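Local coordinates for protein probable arabinosyltransferase C (Mycobacterium tuberculosis, PDB 3PTY) that polymerises arabinose into cell-wall arabinan as a membrane-bound arabinosyltransferase, the part here being its C-terminal, lectin-like carbohydrate-binding domain, at residues 146-151 with 225-230; 180-185 with 195-200; 38-43 with 326-331; 160-165 with 246-251; 49-54 with 150-155. One frame throughout, in Å; residues are numbered along the deposited sequence.

Interaction 1: 146-151 with 225-230; sequences LRSGWY and VRLVAD
The guanidinium of Arg226 lies layered between Trp150 and Arg147. Its plane is 15° from that of the indole, with Trp150 CZ2 3.5 Å from Arg226 CZ, while Arg226 CD makes a CH-pi contact over the six-membered ring. Over the opposite guanidinium face sits a methylene of Arg147, CD, 3.5 Å from Arg226 NH1. The two like charges are thus near each other, but water 1, joining Arg226 NH1 to Ser148 O, and Gln181 OE1, hydrogen-bonded to Arg226 NE, take up N-H groups of Arg226. The extended arginine suits this place, since its methylenes and flat end both lie against the indole. Strands 144-152 and 224-231 are antiparallel neighbours in a sheet of the beta-sandwich, and the register slips by one residue between the Arg147-Val228 and Tyr151-Val225 pairs. Backbone bonds pair Leu146 with Ala229 and Tyr151 with Val225. Between them Ser148 N donates to Leu227 O, and Leu227 N donates to Ser148 OG at 2.9 Å, a hydroxyl taking the role of a strand carbonyl. Ser148 OG in turn donates to Gly149 O.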
# COMPACT_ATOMS: atom_id res chain seq x y z
N LEU A 146 -15.52 19.36 -26.43
CA LEU A 146 -14.21 19.68 -26.96
C LEU A 146 -13.94 18.89 -28.23
O LEU A 146 -14.26 17.70 -28.31
CB LEU A 146 -13.12 19.37 -25.94
CG LEU A 146 -11.67 19.66 -26.35
CD1 LEU A 146 -11.44 21.16 -26.51
CD2 LEU A 146 -10.71 19.10 -25.33
N ARG A 147 -13.35 19.55 -29.21
CA ARG A 147 -12.82 18.90 -30.39
C ARG A 147 -11.48 19.54 -30.69
O ARG A 147 -11.42 20.74 -30.97
CB ARG A 147 -13.77 19.09 -31.59
CG ARG A 147 -13.26 18.49 -32.88
CD ARG A 147 -14.35 18.45 -33.96
NE ARG A 147 -14.61 19.77 -34.53
CZ ARG A 147 -15.73 20.47 -34.35
NH1 ARG A 147 -16.71 19.97 -33.59
NH2 ARG A 147 -15.87 21.66 -34.92
N SER A 148 -10.41 18.76 -30.59
CA SER A 148 -9.08 19.30 -30.83
C SER A 148 -8.85 19.49 -32.32
O SER A 148 -9.63 19.01 -33.15
CB SER A 148 -8.00 18.37 -30.26
OG SER A 148 -7.78 17.26 -31.14
N GLY A 149 -7.78 20.19 -32.66
CA GLY A 149 -7.29 20.20 -34.02
C GLY A 149 -6.67 18.85 -34.32
O GLY A 149 -6.57 17.97 -33.44
N TRP A 150 -6.25 18.67 -35.57
CA TRP A 150 -5.65 17.42 -35.99
C TRP A 150 -4.18 17.30 -35.61
O TRP A 150 -3.42 18.27 -35.72
CB TRP A 150 -5.79 17.25 -37.51
CG TRP A 150 -7.21 17.07 -37.96
CD1 TRP A 150 -8.00 18.00 -38.58
CD2 TRP A 150 -7.99 15.88 -37.85
NE1 TRP A 150 -9.24 17.46 -38.85
CE2 TRP A 150 -9.26 16.15 -38.42
CE3 TRP A 150 -7.75 14.60 -37.33
CZ2 TRP A 150 -10.28 15.20 -38.48
CZ3 TRP A 150 -8.77 13.64 -37.39
CH2 TRP A 150 -10.02 13.96 -37.96
N TYR A 151 -3.79 16.10 -35.18
CA TYR A 151 -2.40 15.78 -34.86
C TYR A 151 -1.89 14.72 -35.84
O TYR A 151 -2.64 13.85 -36.27
CB TYR A 151 -2.30 15.23 -33.44
CG TYR A 151 -2.59 16.26 -32.37
CD1 TYR A 151 -3.89 16.48 -31.93
CD2 TYR A 151 -1.56 17.03 -31.82
CE1 TYR A 151 -4.15 17.43 -30.94
CE2 TYR A 151 -1.82 17.98 -30.84
CZ TYR A 151 -3.11 18.17 -30.41
OH TYR A 151 -3.38 19.10 -29.43
N VAL A 225 -5.04 12.27 -36.25
CA VAL A 225 -6.01 11.96 -35.21
C VAL A 225 -6.39 13.22 -34.46
O VAL A 225 -5.64 14.19 -34.45
CB VAL A 225 -5.48 10.92 -34.20
CG1 VAL A 225 -5.22 9.58 -34.87
CG2 VAL A 225 -4.22 11.45 -33.49
N ARG A 226 -7.55 13.20 -33.82
CA ARG A 226 -7.94 14.30 -32.94
C ARG A 226 -8.74 13.75 -31.78
O ARG A 226 -9.27 12.64 -31.85
CB ARG A 226 -8.73 15.36 -33.71
CG ARG A 226 -10.12 14.91 -34.14
CD ARG A 226 -10.87 16.03 -34.90
NE ARG A 226 -12.11 15.53 -35.48
CZ ARG A 226 -12.85 16.20 -36.36
NH1 ARG A 226 -12.49 17.42 -36.78
NH2 ARG A 226 -13.97 15.65 -36.83
N LEU A 227 -8.85 14.55 -30.72
CA LEU A 227 -9.61 14.18 -29.54
C LEU A 227 -10.97 14.86 -29.56
O LEU A 227 -11.09 16.02 -29.95
CB LEU A 227 -8.87 14.63 -28.27
CG LEU A 227 -7.46 14.10 -28.07
CD1 LEU A 227 -6.87 14.64 -26.76
CD2 LEU A 227 -7.46 12.57 -28.09
N VAL A 228 -11.99 14.14 -29.12
CA VAL A 228 -13.30 14.74 -28.95
C VAL A 228 -13.83 14.32 -27.59
O VAL A 228 -13.67 13.18 -27.17
CB VAL A 228 -14.29 14.34 -30.06
CG1 VAL A 228 -13.76 14.79 -31.43
CG2 VAL A 228 -14.53 12.84 -30.05
N ALA A 229 -14.44 15.27 -26.89
CA ALA A 229 -14.96 15.00 -25.56
C ALA A 229 -16.31 15.67 -25.41
O ALA A 229 -16.54 16.75 -25.93
CB ALA A 229 -13.98 15.50 -24.48
N ASP A 230 -17.20 15.01 -24.68
CA ASP A 230 -18.55 15.50 -24.50
C ASP A 230 -18.92 15.36 -23.04
O ASP A 230 -18.99 14.25 -22.50
CB ASP A 230 -19.52 14.71 -25.39
CG ASP A 230 -20.90 15.33 -25.44
OD1 ASP A 230 -21.03 16.53 -25.11
OD2 ASP A 230 -21.85 14.61 -25.81
O HOH W 1 -10.78 19.41 -35.63

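Interaction 2: 180-185 with 195-200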
# COMPACT_ATOMS: atom_id res chain seq x y z
N LEU A 180 -11.10 9.09 -29.59
CA LEU A 180 -10.06 9.45 -30.53
C LEU A 180 -10.61 9.21 -31.92
O LEU A 180 -11.01 8.09 -32.24
CB LEU A 180 -8.84 8.55 -30.30
CG LEU A 180 -7.65 8.73 -31.24
CD1 LEU A 180 -6.78 9.90 -30.80
CD2 LEU A 180 -6.83 7.45 -31.29
N GLN A 181 -10.63 10.24 -32.75
CA GLN A 181 -11.04 10.09 -34.14
C GLN A 181 -9.80 10.06 -35.02
O GLN A 181 -8.80 10.71 -34.72
CB GLN A 181 -11.95 11.24 -34.56
CG GLN A 181 -13.25 11.33 -33.78
CD GLN A 181 -14.18 12.40 -34.31
OE1 GLN A 181 -13.76 13.28 -35.06
NE2 GLN A 181 -15.46 12.33 -33.93
N TRP A 182 -9.86 9.30 -36.11
CA TRP A 182 -8.77 9.26 -37.08
C TRP A 182 -9.25 9.65 -38.47
O TRP A 182 -10.46 9.66 -38.75
CB TRP A 182 -8.11 7.88 -37.11
CG TRP A 182 -9.05 6.75 -37.44
CD1 TRP A 182 -9.62 6.47 -38.65
CD2 TRP A 182 -9.52 5.74 -36.53
NE1 TRP A 182 -10.42 5.36 -38.55
CE2 TRP A 182 -10.38 4.89 -37.26
CE3 TRP A 182 -9.31 5.48 -35.17
CZ2 TRP A 182 -11.02 3.79 -36.68
CZ3 TRP A 182 -9.95 4.39 -34.59
CH2 TRP A 182 -10.79 3.56 -35.35
N ALA A 183 -8.30 9.93 -39.35
CA ALA A 183 -8.62 10.39 -40.69
C ALA A 183 -7.42 10.29 -41.62
O ALA A 183 -6.27 10.32 -41.16
CB ALA A 183 -9.12 11.84 -40.65
N THR A 184 -7.69 10.16 -42.91
CA THR A 184 -6.68 10.33 -43.94
C THR A 184 -6.51 11.83 -44.19
O THR A 184 -7.32 12.64 -43.71
CB THR A 184 -7.14 9.70 -45.27
OG1 THR A 184 -8.33 10.36 -45.71
CG2 THR A 184 -7.42 8.21 -45.10
N ASP A 185 -5.48 12.21 -44.94
CA ASP A 185 -5.27 13.62 -45.27
C ASP A 185 -6.51 14.19 -45.95
O ASP A 185 -6.95 15.30 -45.63
CB ASP A 185 -4.06 13.78 -46.19
CG ASP A 185 -2.75 13.66 -45.44
OD1 ASP A 185 -2.76 13.59 -44.19
OD2 ASP A 185 -1.69 13.65 -46.11
N GLY A 195 -13.19 7.26 -38.71
CA GLY A 195 -13.64 6.39 -37.64
C GLY A 195 -13.16 6.90 -36.30
O GLY A 195 -12.49 7.94 -36.23
N SER A 196 -13.47 6.17 -35.24
CA SER A 196 -13.07 6.59 -33.90
C SER A 196 -13.05 5.42 -32.94
O SER A 196 -13.62 4.35 -33.22
CB SER A 196 -14.01 7.68 -33.38
OG SER A 196 -15.29 7.15 -33.12
N MET A 197 -12.39 5.62 -31.80
CA MET A 197 -12.35 4.59 -30.77
C MET A 197 -12.41 5.24 -29.40
O MET A 197 -12.24 6.45 -29.25
CB MET A 197 -11.08 3.75 -30.90
CG MET A 197 -9.78 4.54 -30.68
SD MET A 197 -8.33 3.53 -31.03
CE MET A 197 -8.63 2.17 -29.90
N GLU A 198 -12.66 4.41 -28.39
CA GLU A 198 -12.63 4.85 -27.01
C GLU A 198 -11.28 4.52 -26.40
O GLU A 198 -10.48 3.80 -27.01
CB GLU A 198 -13.74 4.14 -26.23
CG GLU A 198 -15.11 4.66 -26.58
CD GLU A 198 -16.21 3.88 -25.92
OE1 GLU A 198 -15.90 2.97 -25.12
OE2 GLU A 198 -17.39 4.17 -26.20
N PHE A 199 -11.01 5.07 -25.22
CA PHE A 199 -9.78 4.80 -24.49
C PHE A 199 -10.09 3.84 -23.34
O PHE A 199 -11.20 3.83 -22.82
CB PHE A 199 -9.23 6.08 -23.86
CG PHE A 199 -8.63 7.05 -24.84
CD1 PHE A 199 -9.41 8.01 -25.45
CD2 PHE A 199 -7.27 7.02 -25.11
CE1 PHE A 199 -8.86 8.91 -26.34
CE2 PHE A 199 -6.71 7.92 -26.00
CZ PHE A 199 -7.51 8.87 -26.62
N ALA A 200 -9.09 3.07 -22.94
CA ALA A 200 -9.15 2.36 -21.67
C ALA A 200 -8.75 3.34 -20.58
O ALA A 200 -7.67 3.93 -20.62
CB ALA A 200 -8.22 1.17 -21.67
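With CG of Trp182 between its own backbone N and carbonyl carbon (chi1 57°), the indole swings across the strand boundary and lies flat over the backbone of Gly195 and Ser196. Met197 has a similar first torsion, 63°, and with chi2 extended this sets its sulfur at the edge of that ring. Gly195 C stands over the centre of the indole and Ser196 N nearer the rim, with Trp182 CZ2 3.7 Å from Ser196 N. Glycine, with no side chain, lets the indole lie directly on the backbone. Met197 SD is 4.0 Å from Trp182 CZ3, a Met-aromatic contact in which the flexible methionine follows the contour of the indole.

Beneath these groups the strands 180-183 and 195-198 pair antiparallel: Leu180 and Met197 exchange two backbone bonds, and Trp182 N donates to Gly195 O at 3.0 Å. The Leu180 side chain lies alongside that of Met197. Leu180 CB is 3.9 Å from Phe199 CZ, and the branched leucine also reaches Leu165 on strand 164-171. On the other face of the sheet Gln181 CG packs 3.7 Å from Ser196 CB, while their polar ends turn to Arg226 and Arg179 respectively. The two strands are consecutive in the antiparallel sheet of this beta-sandwich, linked through helix 185-189. The pairing is thus polar along its backbone, yet the face bearing Leu180, Trp182 and Met197 relies on dispersion and on a sulfur-aromatic contact.

Interaction 3: 38-43 with 326-331; sequences LVELDP and TVASYL
Tyr330 and Glu40 join side chains across a buried pairing of antiparallel strands, 37-40 with 322-331, in the mixed sheet of the domain. The phenol OH of Tyr330 donates to Glu40 OE1 at 2.6 Å, meeting it on the syn side but 28° out of the carboxylate plane, with carboxylate and ring planes 50° apart. Glu40 reaches this point because CG is anti to the backbone N (chi1 176°) and the chain beyond stays extended. Its second oxygen, OE2, forms a salt bridge with Arg246, so the buried carboxylate is held from two directions, and the nearby positive charge would probably favour its ionised form. Alanine suits position 328, where the small Ala328 CB lies 3.4 Å from Glu40 OE1 and leaves room for the acid.

Leu38 and Tyr330 exchange backbone bonds, and Glu40 N donates to Ala328 O at 2.8 Å. The return bond of this pair is replaced by water 2, which accepts from Ala328 N and donates to Glu40 O. Away from the acid, Val39 CG1 meets Val327 CG2 at 3.9 Å, and Leu41 CD2 lies 4.0 Å from Val327 CG1; Val39 and Leu41 also pack on helix 253-257. The arrangement is an antiparallel ladder within the mixed sheet, with the buried Tyr330-Glu40-Arg246 network on one of its faces.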
# COMPACT_ATOMS: atom_id res chain seq x y z
N LEU A 38 7.09 -0.97 -18.33
CA LEU A 38 7.71 -0.05 -19.28
C LEU A 38 7.50 1.38 -18.80
O LEU A 38 6.37 1.79 -18.55
CB LEU A 38 7.11 -0.24 -20.68
CG LEU A 38 7.29 -1.64 -21.28
CD1 LEU A 38 6.82 -1.69 -22.73
CD2 LEU A 38 8.74 -2.06 -21.18
N VAL A 39 8.58 2.14 -18.69
CA VAL A 39 8.54 3.44 -18.03
C VAL A 39 8.72 4.56 -19.04
O VAL A 39 9.62 4.50 -19.88
CB VAL A 39 9.64 3.54 -16.96
CG1 VAL A 39 9.67 4.94 -16.35
CG2 VAL A 39 9.43 2.48 -15.88
N GLU A 40 7.88 5.58 -18.94
CA GLU A 40 7.91 6.72 -19.84
C GLU A 40 8.36 7.95 -19.07
O GLU A 40 7.53 8.70 -18.54
CB GLU A 40 6.51 6.94 -20.44
CG GLU A 40 6.42 8.16 -21.33
CD GLU A 40 4.99 8.45 -21.79
OE1 GLU A 40 4.02 8.05 -21.10
OE2 GLU A 40 4.85 9.10 -22.85
N LEU A 41 9.67 8.16 -18.99
CA LEU A 41 10.23 9.26 -18.20
C LEU A 41 9.96 10.63 -18.81
O LEU A 41 9.88 11.63 -18.10
CB LEU A 41 11.74 9.09 -18.04
CG LEU A 41 12.22 8.04 -17.04
CD1 LEU A 41 13.74 8.08 -16.95
CD2 LEU A 41 11.60 8.30 -15.68
N ASP A 42 9.83 10.68 -20.13
CA ASP A 42 9.66 11.96 -20.81
C ASP A 42 8.43 11.92 -21.71
O ASP A 42 8.54 11.70 -22.91
CB ASP A 42 10.90 12.29 -21.64
CG ASP A 42 10.86 13.69 -22.22
OD1 ASP A 42 9.87 14.41 -21.97
OD2 ASP A 42 11.82 14.07 -22.92
N PRO A 43 7.25 12.12 -21.13
CA PRO A 43 6.01 12.08 -21.90
C PRO A 43 6.00 13.13 -23.01
O PRO A 43 5.35 12.94 -24.03
CB PRO A 43 4.93 12.37 -20.85
CG PRO A 43 5.68 13.04 -19.72
CD PRO A 43 6.99 12.30 -19.69
N THR A 326 5.16 10.50 -9.37
CA THR A 326 4.83 9.31 -10.13
C THR A 326 5.22 9.50 -11.59
O THR A 326 4.89 10.51 -12.21
CB THR A 326 3.33 8.98 -10.03
OG1 THR A 326 2.99 8.78 -8.66
CG2 THR A 326 2.99 7.72 -10.82
N VAL A 327 5.95 8.54 -12.15
CA VAL A 327 6.30 8.62 -13.56
C VAL A 327 5.36 7.72 -14.35
O VAL A 327 4.85 6.72 -13.83
CB VAL A 327 7.77 8.21 -13.81
CG1 VAL A 327 8.71 9.14 -13.03
CG2 VAL A 327 7.99 6.77 -13.40
N ALA A 328 5.09 8.08 -15.59
CA ALA A 328 4.16 7.29 -16.39
C ALA A 328 4.75 5.91 -16.64
O ALA A 328 5.93 5.78 -16.95
CB ALA A 328 3.88 8.00 -17.72
N SER A 329 3.95 4.86 -16.49
CA SER A 329 4.43 3.52 -16.78
C SER A 329 3.30 2.61 -17.24
O SER A 329 2.13 2.89 -16.99
CB SER A 329 5.12 2.92 -15.54
OG SER A 329 4.15 2.61 -14.55
N TYR A 330 3.67 1.51 -17.89
CA TYR A 330 2.70 0.59 -18.50
C TYR A 330 3.21 -0.83 -18.35
O TYR A 330 4.40 -1.08 -18.47
CB TYR A 330 2.54 0.92 -20.00
CG TYR A 330 2.36 2.40 -20.24
CD1 TYR A 330 3.46 3.23 -20.38
CD2 TYR A 330 1.10 2.97 -20.29
CE1 TYR A 330 3.32 4.59 -20.58
CE2 TYR A 330 0.94 4.35 -20.49
CZ TYR A 330 2.05 5.14 -20.63
OH TYR A 330 1.93 6.50 -20.83
N LEU A 331 2.30 -1.77 -18.10
CA LEU A 331 2.69 -3.18 -18.01
C LEU A 331 2.63 -3.84 -19.39
O LEU A 331 1.56 -3.94 -19.99
CB LEU A 331 1.76 -3.93 -17.05
CG LEU A 331 2.08 -5.40 -16.81
CD1 LEU A 331 3.46 -5.55 -16.18
CD2 LEU A 331 1.01 -6.05 -15.94
O HOH W 2 6.69 10.29 -16.50

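Interaction 4: 160-165 with 246-251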
# COMPACT_ATOMS: atom_id res chain seq x y z
N ASP A 160 11.66 2.40 -29.60
CA ASP A 160 11.39 2.52 -28.17
C ASP A 160 9.97 2.98 -27.84
O ASP A 160 9.72 3.49 -26.75
CB ASP A 160 12.39 3.49 -27.53
CG ASP A 160 12.24 4.91 -28.07
OD1 ASP A 160 11.60 5.08 -29.13
OD2 ASP A 160 12.76 5.85 -27.43
N ARG A 161 9.04 2.83 -28.78
CA ARG A 161 7.66 3.29 -28.56
C ARG A 161 6.77 2.18 -28.02
O ARG A 161 6.86 1.03 -28.45
CB ARG A 161 7.06 3.82 -29.87
CG ARG A 161 7.61 5.15 -30.37
CD ARG A 161 6.86 5.54 -31.66
NE ARG A 161 7.12 6.91 -32.11
CZ ARG A 161 7.48 7.23 -33.35
NH1 ARG A 161 7.63 6.29 -34.27
NH2 ARG A 161 7.70 8.51 -33.67
N ALA A 162 5.90 2.51 -27.07
CA ALA A 162 4.82 1.61 -26.69
C ALA A 162 3.79 1.62 -27.82
O ALA A 162 3.64 2.64 -28.50
CB ALA A 162 4.19 2.04 -25.38
N PRO A 163 3.08 0.50 -28.03
CA PRO A 163 2.10 0.43 -29.12
C PRO A 163 0.76 1.03 -28.68
O PRO A 163 -0.28 0.41 -28.88
CB PRO A 163 1.95 -1.07 -29.33
CG PRO A 163 2.17 -1.66 -27.97
CD PRO A 163 3.15 -0.76 -27.26
N LEU A 164 0.81 2.22 -28.10
CA LEU A 164 -0.39 2.84 -27.55
C LEU A 164 -0.46 4.31 -27.92
O LEU A 164 0.57 4.98 -28.02
CB LEU A 164 -0.35 2.78 -26.02
CG LEU A 164 -0.28 1.42 -25.32
CD1 LEU A 164 -0.03 1.63 -23.84
CD2 LEU A 164 -1.57 0.63 -25.55
N LEU A 165 -1.68 4.80 -28.09
CA LEU A 165 -1.91 6.24 -28.16
C LEU A 165 -2.41 6.61 -26.77
O LEU A 165 -3.38 6.03 -26.27
CB LEU A 165 -2.97 6.54 -29.22
CG LEU A 165 -3.31 7.98 -29.62
CD1 LEU A 165 -3.91 8.77 -28.46
CD2 LEU A 165 -2.09 8.69 -30.18
N ARG A 246 -0.26 11.42 -27.34
CA ARG A 246 1.12 11.03 -27.54
C ARG A 246 1.26 9.53 -27.73
O ARG A 246 0.35 8.76 -27.42
CB ARG A 246 1.96 11.48 -26.33
CG ARG A 246 1.66 10.72 -25.04
CD ARG A 246 2.41 11.35 -23.88
NE ARG A 246 2.47 10.51 -22.68
CZ ARG A 246 1.63 10.61 -21.65
NH1 ARG A 246 0.65 11.51 -21.68
NH2 ARG A 246 1.77 9.82 -20.59
N ILE A 247 2.42 9.13 -28.24
CA ILE A 247 2.79 7.72 -28.30
C ILE A 247 4.05 7.56 -27.45
O ILE A 247 5.12 8.03 -27.82
CB ILE A 247 3.07 7.26 -29.74
CG1 ILE A 247 1.79 7.37 -30.59
CG2 ILE A 247 3.59 5.82 -29.77
CD1 ILE A 247 2.00 7.03 -32.07
N PRO A 248 3.91 6.91 -26.29
CA PRO A 248 4.99 6.94 -25.29
C PRO A 248 6.31 6.36 -25.78
O PRO A 248 6.32 5.30 -26.41
CB PRO A 248 4.44 6.08 -24.15
CG PRO A 248 2.94 6.20 -24.28
CD PRO A 248 2.72 6.21 -25.79
N ARG A 249 7.41 7.04 -25.49
CA ARG A 249 8.73 6.44 -25.65
C ARG A 249 9.11 5.83 -24.30
O ARG A 249 9.04 6.51 -23.28
CB ARG A 249 9.73 7.51 -26.10
CG ARG A 249 9.30 8.19 -27.41
CD ARG A 249 10.33 9.18 -27.91
NE ARG A 249 11.56 8.52 -28.33
CZ ARG A 249 12.64 9.16 -28.77
NH1 ARG A 249 12.64 10.49 -28.86
NH2 ARG A 249 13.72 8.48 -29.13
N VAL A 250 9.49 4.56 -24.29
CA VAL A 250 9.63 3.83 -23.03
C VAL A 250 10.93 3.04 -22.95
O VAL A 250 11.56 2.77 -23.97
CB VAL A 250 8.45 2.83 -22.81
CG1 VAL A 250 7.12 3.56 -22.68
CG2 VAL A 250 8.39 1.81 -23.95
N ARG A 251 11.32 2.70 -21.73
CA ARG A 251 12.44 1.79 -21.44
C ARG A 251 11.95 0.91 -20.29
O ARG A 251 11.05 1.32 -19.56
CB ARG A 251 13.67 2.57 -20.98
CG ARG A 251 14.28 3.49 -22.04
CD ARG A 251 15.02 4.67 -21.39
NE ARG A 251 16.16 4.23 -20.58
CZ ARG A 251 16.75 4.98 -19.65
NH1 ARG A 251 16.32 6.21 -19.40
NH2 ARG A 251 17.78 4.50 -18.96
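Asp160 and Arg249 form a salt bridge where the chain entering strand 164-171 meets the loop that runs from strand 240-242 to strand 251-252, a link between the two sheets of the domain. Arg249 NE donates to Asp160 OD2 at 3.1 Å on the syn side, and NH2 adds a weak bond to the same oxygen. One oxygen therefore takes both donors, and the carboxylate and guanidinium planes stand 78° apart instead of lying flat together. A bend at chi3 (67°) turns the arginine back to the acid.

Among backbone bonds, Val250 N donates to Asp160 O at 2.7 Å and Ala162 N to Pro248 O at 2.9 Å, bracketing the single bridge between Arg161 and Arg249. Pro163 then centres an inverse gamma turn, a tight bend that proline's restricted phi favours.

Apolar contacts fill the rest. The methylenes of Arg161 pass at a slant over Ile247, with Arg161 CD 3.8 Å from Ile247 CG2, while the Arg161 guanidinium has a partner in Asn156 O. Ala162 CB touches both Pro248 CB and Val250 CG1, its small size letting the backbones close up, and Leu165 crosses Ile247 at about a right angle. Leu164 O is buried without a hydrogen-bonding partner; its nearest neighbours across the contact are carbons, among them Pro248 CD, 3.3 Å from Leu164 O.

Interaction 5: 49-54 with 150-155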
# COMPACT_ATOMS: atom_id res chain seq x y z
N ALA A 49 2.95 15.73 -33.20
CA ALA A 49 2.98 17.09 -33.75
C ALA A 49 1.60 17.45 -34.28
O ALA A 49 0.93 16.63 -34.91
CB ALA A 49 4.02 17.19 -34.87
N PRO A 50 1.15 18.69 -34.02
CA PRO A 50 -0.11 19.13 -34.63
C PRO A 50 0.08 19.19 -36.14
O PRO A 50 1.18 19.47 -36.60
CB PRO A 50 -0.28 20.56 -34.09
CG PRO A 50 0.59 20.63 -32.89
CD PRO A 50 1.74 19.72 -33.15
N VAL A 51 -0.98 18.93 -36.91
CA VAL A 51 -0.87 19.00 -38.37
C VAL A 51 -0.69 20.44 -38.85
O VAL A 51 0.22 20.74 -39.62
CB VAL A 51 -2.11 18.40 -39.06
CG1 VAL A 51 -2.04 18.65 -40.57
CG2 VAL A 51 -2.20 16.91 -38.76
N THR A 52 -1.56 21.34 -38.39
CA THR A 52 -1.51 22.72 -38.85
C THR A 52 -1.36 23.77 -37.74
O THR A 52 -0.69 24.78 -37.93
CB THR A 52 -2.73 23.08 -39.72
OG1 THR A 52 -3.94 22.77 -39.01
CG2 THR A 52 -2.71 22.30 -41.03
N ALA A 53 -1.97 23.53 -36.58
CA ALA A 53 -1.98 24.53 -35.52
C ALA A 53 -0.71 24.55 -34.68
O ALA A 53 -0.07 23.51 -34.50
CB ALA A 53 -3.21 24.33 -34.63
N PRO A 54 -0.32 25.73 -34.16
CA PRO A 54 0.78 25.76 -33.20
C PRO A 54 0.43 24.89 -31.99
O PRO A 54 -0.75 24.70 -31.70
CB PRO A 54 0.84 27.23 -32.77
CG PRO A 54 0.17 27.98 -33.86
CD PRO A 54 -0.89 27.07 -34.40
N TRP A 150 -6.25 18.67 -35.57
CA TRP A 150 -5.65 17.42 -35.99
C TRP A 150 -4.18 17.30 -35.61
O TRP A 150 -3.42 18.27 -35.72
CB TRP A 150 -5.79 17.25 -37.51
CG TRP A 150 -7.21 17.07 -37.96
CD1 TRP A 150 -8.00 18.00 -38.58
CD2 TRP A 150 -7.99 15.88 -37.85
NE1 TRP A 150 -9.24 17.46 -38.85
CE2 TRP A 150 -9.26 16.15 -38.42
CE3 TRP A 150 -7.75 14.60 -37.33
CZ2 TRP A 150 -10.28 15.20 -38.48
CZ3 TRP A 150 -8.77 13.64 -37.39
CH2 TRP A 150 -10.02 13.96 -37.96
N TYR A 151 -3.79 16.10 -35.18
CA TYR A 151 -2.40 15.78 -34.86
C TYR A 151 -1.89 14.72 -35.84
O TYR A 151 -2.64 13.85 -36.27
CB TYR A 151 -2.30 15.23 -33.44
CG TYR A 151 -2.59 16.26 -32.37
CD1 TYR A 151 -3.89 16.48 -31.93
CD2 TYR A 151 -1.56 17.03 -31.82
CE1 TYR A 151 -4.15 17.43 -30.94
CE2 TYR A 151 -1.82 17.98 -30.84
CZ TYR A 151 -3.11 18.17 -30.41
OH TYR A 151 -3.38 19.10 -29.43
N ARG A 152 -0.61 14.79 -36.17
CA ARG A 152 -0.02 13.92 -37.17
C ARG A 152 0.43 12.61 -36.55
O ARG A 152 1.16 12.60 -35.55
CB ARG A 152 1.16 14.64 -37.83
CG ARG A 152 1.86 13.87 -38.97
CD ARG A 152 1.10 13.97 -40.30
NE ARG A 152 1.05 15.31 -40.92
CZ ARG A 152 1.85 16.34 -40.64
NH1 ARG A 152 2.81 16.25 -39.72
NH2 ARG A 152 1.69 17.49 -41.28
N LEU A 153 0.01 11.49 -37.14
CA LEU A 153 0.52 10.18 -36.72
C LEU A 153 1.90 9.98 -37.33
O LEU A 153 2.16 10.44 -38.44
CB LEU A 153 -0.41 9.06 -37.17
CG LEU A 153 -1.75 8.91 -36.46
CD1 LEU A 153 -2.66 7.97 -37.24
CD2 LEU A 153 -1.57 8.40 -35.03
N PRO A 154 2.79 9.29 -36.61
CA PRO A 154 4.16 9.07 -37.08
C PRO A 154 4.21 8.20 -38.33
O PRO A 154 3.36 7.33 -38.53
CB PRO A 154 4.82 8.31 -35.92
CG PRO A 154 3.92 8.49 -34.75
CD PRO A 154 2.54 8.64 -35.31
N THR A 155 5.21 8.44 -39.17
CA THR A 155 5.52 7.55 -40.28
C THR A 155 6.92 7.00 -40.07
O THR A 155 7.21 5.86 -40.42
CB THR A 155 5.44 8.28 -41.63
OG1 THR A 155 6.23 9.48 -41.58
CG2 THR A 155 4.00 8.65 -41.94
O HOH W 3 3.56 13.45 -34.86
O HOH W 4 -3.56 21.02 -36.15
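Val51 lays its CG2 methyl against the strand end at 150-152, 3.8 Å from Trp150 CB and 3.7 Å from Tyr151 C. The two methyls diverge: with CG1 anti to the backbone N (chi1 173°), that branch of Val51 turns to Arg152, CG1 lying 4.0 Å from Arg152 NH2. The arginine, bent at chi2 and chi3, is a long, flexible chain at the surface that can fold back so its flat end covers the loop; Val51 CA lies over one guanidinium face, toward its border. Pro50 CG packs 4.1 Å from Tyr151 CE2, the stiff ring crossing the aromatic one obliquely.

The loop 49-54, which leads into helix 55-58, thus runs beside the end of strand 144-152. Arg152 N donates to Ala49 O at 2.7 Å and Val51 N to Trp150 O at 2.8 Å, both nearly straight at hydrogen. Water 3 links Ala49 N with Arg152 O, and water 4 joins Trp150 O to Ala53 N. Held by backbone groups, directly or through water, the loop's attachment probably depends little on side-chain identity, with Val51 and Pro50 adding apolar contact.

In the fold
Interactions 3 and 4 are the buried contacts, interactions 1 and 2 are partly buried, and interaction 5 lies at the surface. Interactions 3 and 4 touch through the Glu40-Arg246 salt bridge and the backbone bond from Val39 to Arg251, so charge is paired inside the domain. Interactions 1 and 2 are neighbouring strand pairs among four successive strands, joined across strands 224-231 and 178-183 where Arg226 meets Gln181; both use indoles, one over a guanidinium and the other over a backbone. Interaction 5 shares Trp150 and Tyr151 with interaction 1 but adds a loop and water bridges. Its Pro154 packs on Ile247 of interaction 4, whose Leu165 meets Leu180 and Phe199 of interaction 2.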